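Local atomic coordinates of 3-oxo-tetronate kinase (PDB entry 1YZY), a protein that catalyses the ATP-dependent phosphorylation of 3-oxo-tetronate, giving 3-oxo-tetronate 4-phosphate and ADP. Residues 65-70 with 101-106; 76-81 with 225-230; 10-15 with 45-50; 53-58 with 93-98. All coordinates share one frame; numbering follows the deposited sequence.

How the contacts relate
All four contacts belong to the sugar-binding N-terminal domain and lie away from the predicted ATP site of the nucleotide-binding domain. Contacts 1 and 4 join helices 55-71 and 93-104 on one face of the parallel strands, their centres about 14 Å apart. Contacts 2 and 3 pack helices 221-232 and 9-20 against the opposite face, centres about 13 Å apart, and meet where Tyr78 CE2 lies 3.6 Å from Ile15 CD1. Strand 77-80 connects the two layers: Phe77 CZ is 3.5 Å from Tyr66 CE1 of contact 1, and Phe79 CZ is 3.7 Å from Val96 CG1 of contact 4. Contact 3 reaches contact 4 through Ser50 CB, 3.8 Å from Ala58 CB.

Contact 1: 65-70 with 101-106; sequences AYQWLK and LDELNE
Tyr66 projects from helix 55-71 across to helix 93-104, where its ring meets Leu104 and Glu103. The backbones stay well apart, with the CA atoms of Tyr66 and Glu103 9.2 Å from each other, so the large ring does the bridging. Its packed end lies against Leu104: the CD2 methyl of Leu104 is 3.6 Å from Tyr66 CE1 and equally 3.6 Å from Tyr66 OH, approaching the ring obliquely. CG of Tyr66 stands anti to the backbone N (chi1 157°), which sends the ring across towards the second helix. Tyr66 also touches Ile5 of strand 3-6, and Leu104 touches Leu216, so this part continues into the domain interior.

The other flank faces solvent: Glu103 is exposed and Gln67 partly so, and neither forms a hydrogen bond across the contact. Glu103 runs past the CE2 side of the ring with its carboxylate plane turned 50° from the ring plane, though its placing there is uncertain in detail. Gln67 NE2 remains 4.3 Å from Glu103 OE2. Just beyond, Asn105 leaves the helix with positive phi and Glu106 N bonds back to Leu101 O, a Schellman motif. Two helices packed side by side on one face of parallel strands are characteristic of a layered alpha/beta fold.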
loop_
_atom_site.group_PDB
_atom_site.type_symbol
_atom_site.label_atom_id
_atom_site.label_comp_id
_atom_site.label_asym_id
_atom_site.label_seq_id
_atom_site.Cartn_x
_atom_site.Cartn_y
_atom_site.Cartn_z
ATOM N N ALA A 65 -16.727 -3.764 -1.042
ATOM C CA ALA A 65 -15.837 -2.603 -1.018
ATOM C C ALA A 65 -16.450 -1.499 -1.866
ATOM O O ALA A 65 -16.450 -0.329 -1.480
ATOM C CB ALA A 65 -14.461 -2.973 -1.543
ATOM N N TYR A 66 -16.983 -1.896 -3.018
ATOM C CA TYR A 66 -17.624 -0.981 -3.955
ATOM C C TYR A 66 -18.856 -0.327 -3.351
ATOM O O TYR A 66 -19.091 0.867 -3.541
ATOM C CB TYR A 66 -18.024 -1.734 -5.235
ATOM C CG TYR A 66 -19.135 -1.058 -6.015
ATOM C CD1 TYR A 66 -18.875 0.046 -6.827
ATOM C CD2 TYR A 66 -20.462 -1.474 -5.876
ATOM C CE1 TYR A 66 -19.913 0.725 -7.473
ATOM C CE2 TYR A 66 -21.503 -0.798 -6.513
ATOM C CZ TYR A 66 -21.219 0.299 -7.310
ATOM O OH TYR A 66 -22.245 0.969 -7.937
ATOM N N GLN A 67 -19.685 -1.133 -2.699
ATOM C CA GLN A 67 -20.919 -0.631 -2.100
ATOM C C GLN A 67 -20.606 0.408 -1.038
ATOM O O GLN A 67 -21.294 1.426 -0.934
ATOM C CB GLN A 67 -21.742 -1.785 -1.524
ATOM C CG GLN A 67 -23.129 -1.384 -1.068
ATOM C CD GLN A 67 -23.981 -0.820 -2.185
ATOM O OE1 GLN A 67 -24.762 0.109 -1.975
ATOM N NE2 GLN A 67 -23.857 -1.394 -3.376
ATOM N N TRP A 68 -19.555 0.154 -0.265
ATOM C CA TRP A 68 -19.143 1.091 0.771
ATOM C C TRP A 68 -18.599 2.365 0.120
ATOM O O TRP A 68 -19.040 3.467 0.438
ATOM C CB TRP A 68 -18.082 0.471 1.683
ATOM C CG TRP A 68 -17.768 1.349 2.854
ATOM C CD1 TRP A 68 -18.441 1.402 4.035
ATOM C CD2 TRP A 68 -16.738 2.341 2.934
ATOM N NE1 TRP A 68 -17.903 2.367 4.846
ATOM C CE2 TRP A 68 -16.856 2.961 4.196
ATOM C CE3 TRP A 68 -15.730 2.770 2.059
ATOM C CZ2 TRP A 68 -16.003 3.990 4.610
ATOM C CZ3 TRP A 68 -14.883 3.792 2.468
ATOM C CH2 TRP A 68 -15.026 4.391 3.735
ATOM N N LEU A 69 -17.612 2.210 -0.761
ATOM C CA LEU A 69 -17.036 3.353 -1.468
ATOM C C LEU A 69 -18.153 4.192 -2.101
ATOM O O LEU A 69 -18.117 5.423 -2.059
ATOM C CB LEU A 69 -16.038 2.875 -2.534
ATOM C CG LEU A 69 -14.724 2.283 -2.002
ATOM C CD1 LEU A 69 -14.098 1.391 -3.052
ATOM C CD2 LEU A 69 -13.743 3.368 -1.555
ATOM N N LYS A 70 -19.152 3.518 -2.664
ATOM C CA LYS A 70 -20.297 4.176 -3.282
ATOM C C LYS A 70 -21.097 4.953 -2.235
ATOM O O LYS A 70 -21.453 6.116 -2.450
ATOM C CB LYS A 70 -21.211 3.134 -3.944
ATOM C CG LYS A 70 -22.410 3.733 -4.668
ATOM C CD LYS A 70 -23.470 2.687 -4.962
ATOM C CE LYS A 70 -24.536 3.213 -5.917
ATOM N NZ LYS A 70 -25.159 4.475 -5.447
ATOM N N LEU A 101 -18.264 -4.653 -13.375
ATOM C CA LEU A 101 -18.904 -4.123 -14.576
ATOM C C LEU A 101 -20.402 -4.353 -14.512
ATOM O O LEU A 101 -21.190 -3.461 -14.819
ATOM C CB LEU A 101 -18.326 -4.780 -15.834
ATOM C CG LEU A 101 -17.004 -4.210 -16.355
ATOM C CD1 LEU A 101 -16.455 -5.101 -17.447
ATOM C CD2 LEU A 101 -17.208 -2.783 -16.863
ATOM N N ASP A 102 -20.786 -5.559 -14.109
ATOM C CA ASP A 102 -22.194 -5.909 -13.983
ATOM C C ASP A 102 -22.919 -5.010 -12.988
ATOM O O ASP A 102 -23.979 -4.454 -13.291
ATOM C CB ASP A 102 -22.338 -7.363 -13.544
ATOM C CG ASP A 102 -21.983 -8.337 -14.643
ATOM O OD1 ASP A 102 -22.123 -7.976 -15.833
ATOM O OD2 ASP A 102 -21.575 -9.469 -14.313
ATOM N N GLU A 103 -22.370 -4.921 -11.784
ATOM C CA GLU A 103 -22.961 -4.100 -10.738
ATOM C C GLU A 103 -23.133 -2.659 -11.188
ATOM O O GLU A 103 -24.137 -2.011 -10.867
ATOM C CB GLU A 103 -22.098 -4.170 -9.474
ATOM C CG GLU A 103 -22.488 -3.203 -8.364
ATOM C CD GLU A 103 -23.906 -3.384 -7.844
ATOM O OE1 GLU A 103 -24.389 -4.535 -7.788
ATOM O OE2 GLU A 103 -24.537 -2.362 -7.482
ATOM N N LEU A 104 -22.160 -2.173 -11.950
ATOM C CA LEU A 104 -22.172 -0.800 -12.446
ATOM C C LEU A 104 -23.038 -0.509 -13.674
ATOM O O LEU A 104 -23.281 0.661 -13.989
ATOM C CB LEU A 104 -20.736 -0.332 -12.707
ATOM C CG LEU A 104 -19.925 0.095 -11.482
ATOM C CD1 LEU A 104 -18.453 0.151 -11.816
ATOM C CD2 LEU A 104 -20.416 1.448 -10.987
ATOM N N ASN A 105 -23.522 -1.548 -14.354
ATOM C CA ASN A 105 -24.335 -1.367 -15.568
ATOM C C ASN A 105 -23.481 -0.792 -16.696
ATOM O O ASN A 105 -23.948 -0.005 -17.526
ATOM C CB ASN A 105 -25.532 -0.449 -15.308
ATOM C CG ASN A 105 -26.788 -1.213 -14.991
ATOM O OD1 ASN A 105 -26.984 -2.335 -15.467
ATOM N ND2 ASN A 105 -27.672 -0.599 -14.211
ATOM N N GLU A 106 -22.207 -1.162 -16.680
ATOM C CA GLU A 106 -21.235 -0.733 -17.673
ATOM C C GLU A 106 -20.803 -1.976 -18.445
ATOM O O GLU A 106 -20.967 -3.100 -17.958
ATOM C CB GLU A 106 -20.031 -0.097 -16.976
ATOM C CG GLU A 106 -20.359 1.178 -16.228
ATOM C CD GLU A 106 -20.674 2.325 -17.157
ATOM O OE1 GLU A 106 -19.730 2.848 -17.779
ATOM O OE2 GLU A 106 -21.855 2.702 -17.270
#

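Contact 2: 76-81 with 225-230; sequences QFYFKY and AYMAAR
Met227 of helix 221-232 reaches over to Tyr78 and Gln76, and its side chain can be followed outwards atom by atom. CB points towards strand 77-80, but neither it nor CG comes within 4.2 Å of a side chain there; the CA atoms of Tyr78 and Met227 are 10.3 Å apart, and the side chains span that separation. The chain stays extended about CB-CG (chi2 -175°), which carries SD to the rim of the Tyr78 ring. There the sulfur sits 3.8 Å from Tyr78 CE1 and 3.9 Å from Tyr78 CD1. It is 5.0 Å from the ring centroid and 87° off the ring normal, which makes this an edge-on Met-aromatic contact in the plane of the ring. The chain then bends at the thioether (chi3 78°), turning CE away from the ring and onto the amide of Gln76. The methyl Met227 CE lies 3.6 Å from Gln76 NE2 and 4.0 Å from Gln76 CD.

Polar ends nearby are secured by other partners: Gln76 NE2 is hydrogen-bonded to Phe214 O, and Tyr78 OH to Gly220 O. These bonds tie both residues that receive Met227 to the segments flanking strand 216-219. Val217 of that strand touches Met227 and Tyr78 alike, while Ile15 of helix 9-20 also packs on Tyr78. Strand 77-80 runs between strands 3-6 and 216-219, with helices 221-232 and 9-20 on the Tyr78 face and helices 55-71 and 93-104 on the face of Phe77 and Phe79.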
loop_
_atom_site.group_PDB
_atom_site.type_symbol
_atom_site.label_atom_id
_atom_site.label_comp_id
_atom_site.label_asym_id
_atom_site.label_seq_id
_atom_site.Cartn_x
_atom_site.Cartn_y
_atom_site.Cartn_z
ATOM N N GLN A 76 -16.135 7.316 -9.146
ATOM C CA GLN A 76 -15.305 6.647 -10.138
ATOM C C GLN A 76 -14.562 5.524 -9.438
ATOM O O GLN A 76 -14.012 5.729 -8.363
ATOM C CB GLN A 76 -14.323 7.626 -10.787
ATOM C CG GLN A 76 -13.449 6.965 -11.848
ATOM C CD GLN A 76 -12.666 7.952 -12.688
ATOM O OE1 GLN A 76 -12.227 9.000 -12.207
ATOM N NE2 GLN A 76 -12.464 7.609 -13.953
ATOM N N PHE A 77 -14.508 4.351 -10.059
ATOM C CA PHE A 77 -13.861 3.209 -9.434
ATOM C C PHE A 77 -12.635 2.683 -10.140
ATOM O O PHE A 77 -12.549 2.713 -11.368
ATOM C CB PHE A 77 -14.895 2.115 -9.202
ATOM C CG PHE A 77 -16.107 2.613 -8.478
ATOM C CD1 PHE A 77 -16.155 2.600 -7.085
ATOM C CD2 PHE A 77 -17.149 3.212 -9.183
ATOM C CE1 PHE A 77 -17.216 3.187 -6.406
ATOM C CE2 PHE A 77 -18.214 3.803 -8.516
ATOM C CZ PHE A 77 -18.246 3.792 -7.122
ATOM N N TYR A 78 -11.702 2.167 -9.347
ATOM C CA TYR A 78 -10.445 1.656 -9.850
ATOM C C TYR A 78 -10.109 0.321 -9.200
ATOM O O TYR A 78 -9.870 0.262 -7.996
ATOM C CB TYR A 78 -9.351 2.672 -9.521
ATOM C CG TYR A 78 -8.025 2.452 -10.211
ATOM C CD1 TYR A 78 -7.590 3.328 -11.210
ATOM C CD2 TYR A 78 -7.195 1.389 -9.868
ATOM C CE1 TYR A 78 -6.369 3.149 -11.856
ATOM C CE2 TYR A 78 -5.961 1.199 -10.510
ATOM C CZ TYR A 78 -5.559 2.085 -11.503
ATOM O OH TYR A 78 -4.356 1.920 -12.150
ATOM N N PHE A 79 -10.098 -0.743 -9.997
ATOM C CA PHE A 79 -9.751 -2.077 -9.522
ATOM C C PHE A 79 -8.244 -2.219 -9.697
ATOM O O PHE A 79 -7.754 -2.377 -10.808
ATOM C CB PHE A 79 -10.503 -3.142 -10.339
ATOM C CG PHE A 79 -10.117 -4.562 -10.007
ATOM C CD1 PHE A 79 -9.587 -4.891 -8.760
ATOM C CD2 PHE A 79 -10.255 -5.563 -10.960
ATOM C CE1 PHE A 79 -9.195 -6.189 -8.473
ATOM C CE2 PHE A 79 -9.867 -6.866 -10.685
ATOM C CZ PHE A 79 -9.334 -7.183 -9.438
ATOM N N LYS A 80 -7.517 -2.172 -8.590
ATOM C CA LYS A 80 -6.066 -2.264 -8.586
ATOM C C LYS A 80 -5.501 -3.649 -8.304
ATOM O O LYS A 80 -5.758 -4.235 -7.256
ATOM C CB LYS A 80 -5.509 -1.249 -7.578
ATOM C CG LYS A 80 -4.122 -1.544 -7.027
ATOM C CD LYS A 80 -3.043 -0.964 -7.883
ATOM C CE LYS A 80 -1.681 -1.202 -7.276
ATOM N NZ LYS A 80 -1.256 -2.626 -7.306
ATOM N N TYR A 81 -4.681 -4.140 -9.227
ATOM C CA TYR A 81 -4.035 -5.438 -9.099
ATOM C C TYR A 81 -2.519 -5.307 -9.291
ATOM O O TYR A 81 -1.998 -4.199 -9.395
ATOM C CB TYR A 81 -4.655 -6.462 -10.059
ATOM C CG TYR A 81 -4.941 -5.936 -11.447
ATOM C CD1 TYR A 81 -3.905 -5.657 -12.338
ATOM C CD2 TYR A 81 -6.248 -5.730 -11.875
ATOM C CE1 TYR A 81 -4.165 -5.186 -13.621
ATOM C CE2 TYR A 81 -6.521 -5.260 -13.154
ATOM C CZ TYR A 81 -5.471 -4.992 -14.025
ATOM O OH TYR A 81 -5.731 -4.553 -15.306
ATOM N N ALA A 225 -1.732 6.726 -10.809
ATOM C CA ALA A 225 -0.844 7.863 -10.554
ATOM C C ALA A 225 -1.117 9.013 -11.520
ATOM O O ALA A 225 -1.203 10.178 -11.115
ATOM C CB ALA A 225 0.593 7.425 -10.683
ATOM N N TYR A 226 -1.226 8.687 -12.805
ATOM C CA TYR A 226 -1.485 9.698 -13.814
ATOM C C TYR A 226 -2.893 10.238 -13.762
ATOM O O TYR A 226 -3.146 11.359 -14.214
ATOM C CB TYR A 226 -1.094 9.199 -15.203
ATOM C CG TYR A 226 0.394 9.335 -15.408
ATOM C CD1 TYR A 226 1.254 8.278 -15.140
ATOM C CD2 TYR A 226 0.950 10.560 -15.761
ATOM C CE1 TYR A 226 2.638 8.439 -15.210
ATOM C CE2 TYR A 226 2.329 10.732 -15.826
ATOM C CZ TYR A 226 3.166 9.672 -15.551
ATOM O OH TYR A 226 4.534 9.850 -15.609
ATOM N N MET A 227 -3.812 9.442 -13.218
ATOM C CA MET A 227 -5.198 9.878 -13.053
ATOM C C MET A 227 -5.259 10.895 -11.911
ATOM O O MET A 227 -6.075 11.813 -11.924
ATOM C CB MET A 227 -6.104 8.688 -12.743
ATOM C CG MET A 227 -6.223 7.704 -13.884
ATOM S SD MET A 227 -7.398 6.414 -13.508
ATOM C CE MET A 227 -8.925 7.284 -13.789
ATOM N N ALA A 228 -4.436 10.680 -10.893
ATOM C CA ALA A 228 -4.348 11.590 -9.757
ATOM C C ALA A 228 -3.716 12.903 -10.242
ATOM O O ALA A 228 -4.213 13.984 -9.945
ATOM C CB ALA A 228 -3.489 10.970 -8.665
ATOM N N ALA A 229 -2.626 12.792 -11.000
ATOM C CA ALA A 229 -1.939 13.967 -11.534
ATOM C C ALA A 229 -2.856 14.801 -12.420
ATOM O O ALA A 229 -2.749 16.025 -12.442
ATOM C CB ALA A 229 -0.674 13.561 -12.305
ATOM N N ARG A 230 -3.729 14.154 -13.189
ATOM C CA ARG A 230 -4.640 14.909 -14.050
ATOM C C ARG A 230 -5.696 15.609 -13.196
ATOM O O ARG A 230 -5.957 16.800 -13.373
ATOM C CB ARG A 230 -5.326 14.003 -15.083
ATOM C CG ARG A 230 -6.007 14.785 -16.214
ATOM C CD ARG A 230 -6.899 13.916 -17.096
ATOM N NE ARG A 230 -8.117 13.521 -16.400
ATOM C CZ ARG A 230 -9.264 14.193 -16.445
ATOM N NH1 ARG A 230 -9.374 15.301 -17.167
ATOM N NH2 ARG A 230 -10.295 13.774 -15.728
#

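Contact 3: 10-15 with 45-50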
loop_
_atom_site.group_PDB
_atom_site.type_symbol
_atom_site.label_atom_id
_atom_site.label_comp_id
_atom_site.label_asym_id
_atom_site.label_seq_id
_atom_site.Cartn_x
_atom_site.Cartn_y
_atom_site.Cartn_z
ATOM N N THR A 10 0.234 -4.497 0.067
ATOM C CA THR A 10 1.366 -3.787 -0.520
ATOM C C THR A 10 0.915 -2.900 -1.699
ATOM O O THR A 10 1.371 -1.755 -1.854
ATOM C CB THR A 10 2.432 -4.779 -1.015
ATOM O OG1 THR A 10 2.616 -5.817 -0.044
ATOM C CG2 THR A 10 3.755 -4.072 -1.216
ATOM N N GLY A 11 0.054 -3.459 -2.548
ATOM C CA GLY A 11 -0.461 -2.722 -3.682
ATOM C C GLY A 11 -1.342 -1.570 -3.246
ATOM O O GLY A 11 -1.305 -0.500 -3.858
ATOM N N ALA A 12 -2.172 -1.789 -2.225
ATOM C CA ALA A 12 -3.046 -0.727 -1.729
ATOM C C ALA A 12 -2.212 0.434 -1.189
ATOM O O ALA A 12 -2.522 1.594 -1.450
ATOM C CB ALA A 12 -3.992 -1.252 -0.659
ATOM N N SER A 13 -1.163 0.117 -0.440
ATOM C CA SER A 13 -0.282 1.131 0.119
ATOM C C SER A 13 0.433 1.855 -1.015
ATOM O O SER A 13 0.585 3.077 -0.998
ATOM C CB SER A 13 0.770 0.482 1.017
ATOM O OG SER A 13 0.214 -0.001 2.223
ATOM N N ASP A 14 0.898 1.078 -1.985
ATOM C CA ASP A 14 1.619 1.607 -3.137
ATOM C C ASP A 14 0.828 2.637 -3.937
ATOM O O ASP A 14 1.290 3.769 -4.122
ATOM C CB ASP A 14 2.045 0.481 -4.054
ATOM C CG ASP A 14 3.076 0.906 -5.073
ATOM O OD1 ASP A 14 4.238 1.137 -4.686
ATOM O OD2 ASP A 14 2.729 0.998 -6.268
ATOM N N ILE A 15 -0.359 2.255 -4.404
ATOM C CA ILE A 15 -1.177 3.164 -5.190
ATOM C C ILE A 15 -1.614 4.361 -4.370
ATOM O O ILE A 15 -1.689 5.473 -4.895
ATOM C CB ILE A 15 -2.400 2.459 -5.854
ATOM C CG1 ILE A 15 -3.003 3.353 -6.945
ATOM C CG2 ILE A 15 -3.482 2.120 -4.818
ATOM C CD1 ILE A 15 -4.110 2.686 -7.750
ATOM N N VAL A 45 -8.942 4.225 -0.747
ATOM C CA VAL A 45 -8.439 2.934 -1.183
ATOM C C VAL A 45 -8.811 1.845 -0.165
ATOM O O VAL A 45 -8.518 1.983 1.018
ATOM C CB VAL A 45 -6.894 2.953 -1.287
ATOM C CG1 VAL A 45 -6.382 1.622 -1.809
ATOM C CG2 VAL A 45 -6.423 4.086 -2.177
ATOM N N ILE A 46 -9.472 0.781 -0.609
ATOM C CA ILE A 46 -9.811 -0.322 0.292
ATOM C C ILE A 46 -8.898 -1.510 -0.005
ATOM O O ILE A 46 -8.872 -2.027 -1.114
ATOM C CB ILE A 46 -11.302 -0.747 0.197
ATOM C CG1 ILE A 46 -12.193 0.365 0.743
ATOM C CG2 ILE A 46 -11.551 -2.039 1.001
ATOM C CD1 ILE A 46 -13.659 0.028 0.726
ATOM N N SER A 47 -8.098 -1.874 0.989
ATOM C CA SER A 47 -7.148 -2.978 0.912
ATOM C C SER A 47 -7.806 -4.317 1.250
ATOM O O SER A 47 -8.414 -4.473 2.318
ATOM C CB SER A 47 -5.977 -2.694 1.867
ATOM O OG SER A 47 -5.484 -3.866 2.494
ATOM N N LEU A 48 -7.703 -5.271 0.326
ATOM C CA LEU A 48 -8.275 -6.605 0.514
ATOM C C LEU A 48 -7.182 -7.671 0.458
ATOM O O LEU A 48 -5.989 -7.356 0.389
ATOM C CB LEU A 48 -9.333 -6.898 -0.556
ATOM C CG LEU A 48 -10.565 -5.997 -0.706
ATOM C CD1 LEU A 48 -11.283 -6.324 -2.009
ATOM C CD2 LEU A 48 -11.511 -6.158 0.476
ATOM N N LYS A 49 -7.594 -8.930 0.571
ATOM C CA LYS A 49 -6.682 -10.071 0.500
ATOM C C LYS A 49 -7.276 -10.971 -0.587
ATOM O O LYS A 49 -7.375 -12.190 -0.425
ATOM C CB LYS A 49 -6.656 -10.832 1.836
ATOM C CG LYS A 49 -6.138 -10.053 3.053
ATOM C CD LYS A 49 -6.312 -10.881 4.336
ATOM C CE LYS A 49 -6.044 -10.073 5.611
ATOM N NZ LYS A 49 -4.598 -9.830 5.877
ATOM N N SER A 50 -7.613 -10.360 -1.717
ATOM C CA SER A 50 -8.253 -11.057 -2.821
ATOM C C SER A 50 -7.395 -11.285 -4.066
ATOM O O SER A 50 -7.944 -11.269 -5.170
ATOM C CB SER A 50 -9.472 -10.254 -3.250
ATOM O OG SER A 50 -9.111 -8.904 -3.484
#
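Ala12 of helix 9-20 rests on Val45 and Ser47 of strand 43-47, with Ile15 adding to the Val45 side, in a buried helix-on-strand packing whose centre is about 5 Å from the centre of the chain. The short axes of helix 10-15 and strand 45-47 pass 8.0 Å apart and run nearly antiparallel, at 162°. The close approach is consistent with the small side chains at this point: the CA atoms of Ala12 and Ser47 are 5.4 Å apart, and Ala12 CB touches Ser47 CB at 3.5 Å.

A helix laid along a parallel strand and pointing the opposite way is the basic packing unit of alpha/beta folds. The side chains of the strand alternate: Val45 and Ser47 face helix 9-20, whereas Ile46 turns to the other side and meets Ala65, Trp68 and Leu69 of helix 55-71.

Val45 makes its share of the contact with a single branch. CG1 stands anti to the backbone N (chi1 -177°), and this Val45 CG1 fits between Ala12 and Ile15, 3.9 Å from Ala12 CB and 4.2 Å from Ile15 CG2. Strand 3-6 widens the same apolar floor: Ala12 also touches its Ala6, and Ile15 its Val4. On the flank facing strand 26-30, Ala12 and Ser47 both touch Gln28.

Contact 4: 53-58 with 93-98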
loop_
_atom_site.group_PDB
_atom_site.type_symbol
_atom_site.label_atom_id
_atom_site.label_comp_id
_atom_site.label_asym_id
_atom_site.label_seq_id
_atom_site.Cartn_x
_atom_site.Cartn_y
_atom_site.Cartn_z
ATOM N N ASN A 53 -7.394 -15.846 -3.320
ATOM C CA ASN A 53 -8.318 -16.527 -2.418
ATOM C C ASN A 53 -9.443 -17.111 -3.289
ATOM O O ASN A 53 -9.437 -16.934 -4.504
ATOM C CB ASN A 53 -8.879 -15.527 -1.393
ATOM C CG ASN A 53 -9.697 -14.427 -2.038
ATOM O OD1 ASN A 53 -9.469 -14.064 -3.188
ATOM N ND2 ASN A 53 -10.664 -13.897 -1.300
ATOM N N PRO A 54 -10.369 -17.893 -2.696
ATOM C CA PRO A 54 -11.452 -18.454 -3.517
ATOM C C PRO A 54 -12.154 -17.358 -4.321
ATOM O O PRO A 54 -12.558 -16.332 -3.773
ATOM C CB PRO A 54 -12.374 -19.073 -2.473
ATOM C CG PRO A 54 -11.395 -19.560 -1.443
ATOM C CD PRO A 54 -10.448 -18.394 -1.310
ATOM N N VAL A 55 -12.354 -17.617 -5.606
ATOM C CA VAL A 55 -12.966 -16.638 -6.496
ATOM C C VAL A 55 -14.304 -16.020 -6.077
ATOM O O VAL A 55 -14.568 -14.859 -6.398
ATOM C CB VAL A 55 -13.036 -17.172 -7.952
ATOM C CG1 VAL A 55 -13.882 -18.437 -8.021
ATOM C CG2 VAL A 55 -13.548 -16.082 -8.898
ATOM N N ASN A 56 -15.162 -16.775 -5.389
ATOM C CA ASN A 56 -16.446 -16.203 -4.975
ATOM C C ASN A 56 -16.333 -15.288 -3.770
ATOM O O ASN A 56 -17.216 -14.470 -3.515
ATOM C CB ASN A 56 -17.512 -17.273 -4.777
ATOM C CG ASN A 56 -18.368 -17.461 -6.017
ATOM O OD1 ASN A 56 -19.332 -16.717 -6.246
ATOM N ND2 ASN A 56 -17.993 -18.423 -6.855
ATOM N N GLU A 57 -15.253 -15.455 -3.014
ATOM C CA GLU A 57 -14.981 -14.600 -1.869
ATOM C C GLU A 57 -14.484 -13.261 -2.421
ATOM O O GLU A 57 -15.002 -12.199 -2.066
ATOM C CB GLU A 57 -13.912 -15.226 -0.976
ATOM C CG GLU A 57 -14.448 -16.235 0.019
ATOM C CD GLU A 57 -13.348 -16.916 0.807
ATOM O OE1 GLU A 57 -12.364 -16.227 1.186
ATOM O OE2 GLU A 57 -13.472 -18.145 1.029
ATOM N N ALA A 58 -13.493 -13.328 -3.309
ATOM C CA ALA A 58 -12.927 -12.140 -3.952
ATOM C C ALA A 58 -14.037 -11.305 -4.588
ATOM O O ALA A 58 -14.066 -10.089 -4.450
ATOM C CB ALA A 58 -11.916 -12.549 -4.999
ATOM N N ILE A 93 -8.802 -11.576 -11.343
ATOM C CA ILE A 93 -8.784 -10.277 -12.032
ATOM C C ILE A 93 -9.999 -10.175 -12.960
ATOM O O ILE A 93 -10.774 -9.219 -12.880
ATOM C CB ILE A 93 -7.470 -10.058 -12.826
ATOM C CG1 ILE A 93 -6.302 -9.892 -11.855
ATOM C CG2 ILE A 93 -7.572 -8.824 -13.733
ATOM C CD1 ILE A 93 -4.956 -9.881 -12.540
ATOM N N GLY A 94 -10.184 -11.192 -13.799
ATOM C CA GLY A 94 -11.307 -11.222 -14.726
ATOM C C GLY A 94 -12.661 -11.311 -14.051
ATOM O O GLY A 94 -13.576 -10.552 -14.383
ATOM N N PRO A 95 -12.852 -12.295 -13.160
ATOM C CA PRO A 95 -14.128 -12.448 -12.452
ATOM C C PRO A 95 -14.549 -11.167 -11.717
ATOM O O PRO A 95 -15.715 -10.770 -11.768
ATOM C CB PRO A 95 -13.819 -13.567 -11.471
ATOM C CG PRO A 95 -12.869 -14.442 -12.276
ATOM C CD PRO A 95 -11.946 -13.424 -12.868
ATOM N N VAL A 96 -13.601 -10.550 -11.010
ATOM C CA VAL A 96 -13.870 -9.325 -10.262
ATOM C C VAL A 96 -14.222 -8.171 -11.183
ATOM O O VAL A 96 -15.123 -7.391 -10.876
ATOM C CB VAL A 96 -12.679 -8.934 -9.348
ATOM C CG1 VAL A 96 -12.951 -7.619 -8.658
ATOM C CG2 VAL A 96 -12.455 -10.005 -8.298
ATOM N N THR A 97 -13.502 -8.047 -12.295
ATOM C CA THR A 97 -13.772 -6.977 -13.254
ATOM C C THR A 97 -15.195 -7.136 -13.784
ATOM O O THR A 97 -15.961 -6.168 -13.864
ATOM C CB THR A 97 -12.755 -7.002 -14.444
ATOM O OG1 THR A 97 -11.432 -6.774 -13.952
ATOM C CG2 THR A 97 -13.074 -5.922 -15.468
ATOM N N ASP A 98 -15.556 -8.369 -14.118
ATOM C CA ASP A 98 -16.888 -8.657 -14.636
ATOM C C ASP A 98 -17.983 -8.371 -13.624
ATOM O O ASP A 98 -19.033 -7.838 -13.978
ATOM C CB ASP A 98 -16.967 -10.100 -15.099
ATOM C CG ASP A 98 -16.283 -10.269 -16.437
ATOM O OD1 ASP A 98 -16.337 -9.319 -17.248
ATOM O OD2 ASP A 98 -15.693 -11.343 -16.675
#
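The opening turns of helices 55-71 and 93-104 come close at two points, the CA atoms of Val55 and Pro95 being 7.4 Å apart and those of Ala58 and Val96 7.0 Å. At the first, Val55 sets its CG2 methyl on the pyrrolidine ring of Pro95, 3.6 Å from Pro95 CB and 3.8 Å from Pro95 CG, the two side chains crossing at about a right angle. With chi1 at 61°, CG1 is tucked between the backbone N and carbonyl carbon, and CG2 is the branch left to reach across. Three residues on in helix 55-71, Ala58 CB approaches CG2 of Val96, the residue next to Pro95, at 4.2 Å, a lighter touch; Val96 also touches Ser62 of helix 55-71.

Polar groups of the two turns bond within their own helices. Pro54, at the N-cap of its helix, accepts from both Glu57 N and Ala58 N through its carbonyl, and Ala58 O receives a hydrogen bond from Ser62 OG. In the second helix Ile93 O is gripped twice, by Thr97 OG1 at 2.7 Å and by Thr97 N at 3.0 Å, from opposite faces of its carbonyl plane; the hydroxyl lies 35° out of that plane. Contact between the segments is thus made by carbon surfaces, which suggests that, between these two segments, the fit of methyls and proline ring matters more than directional bonding.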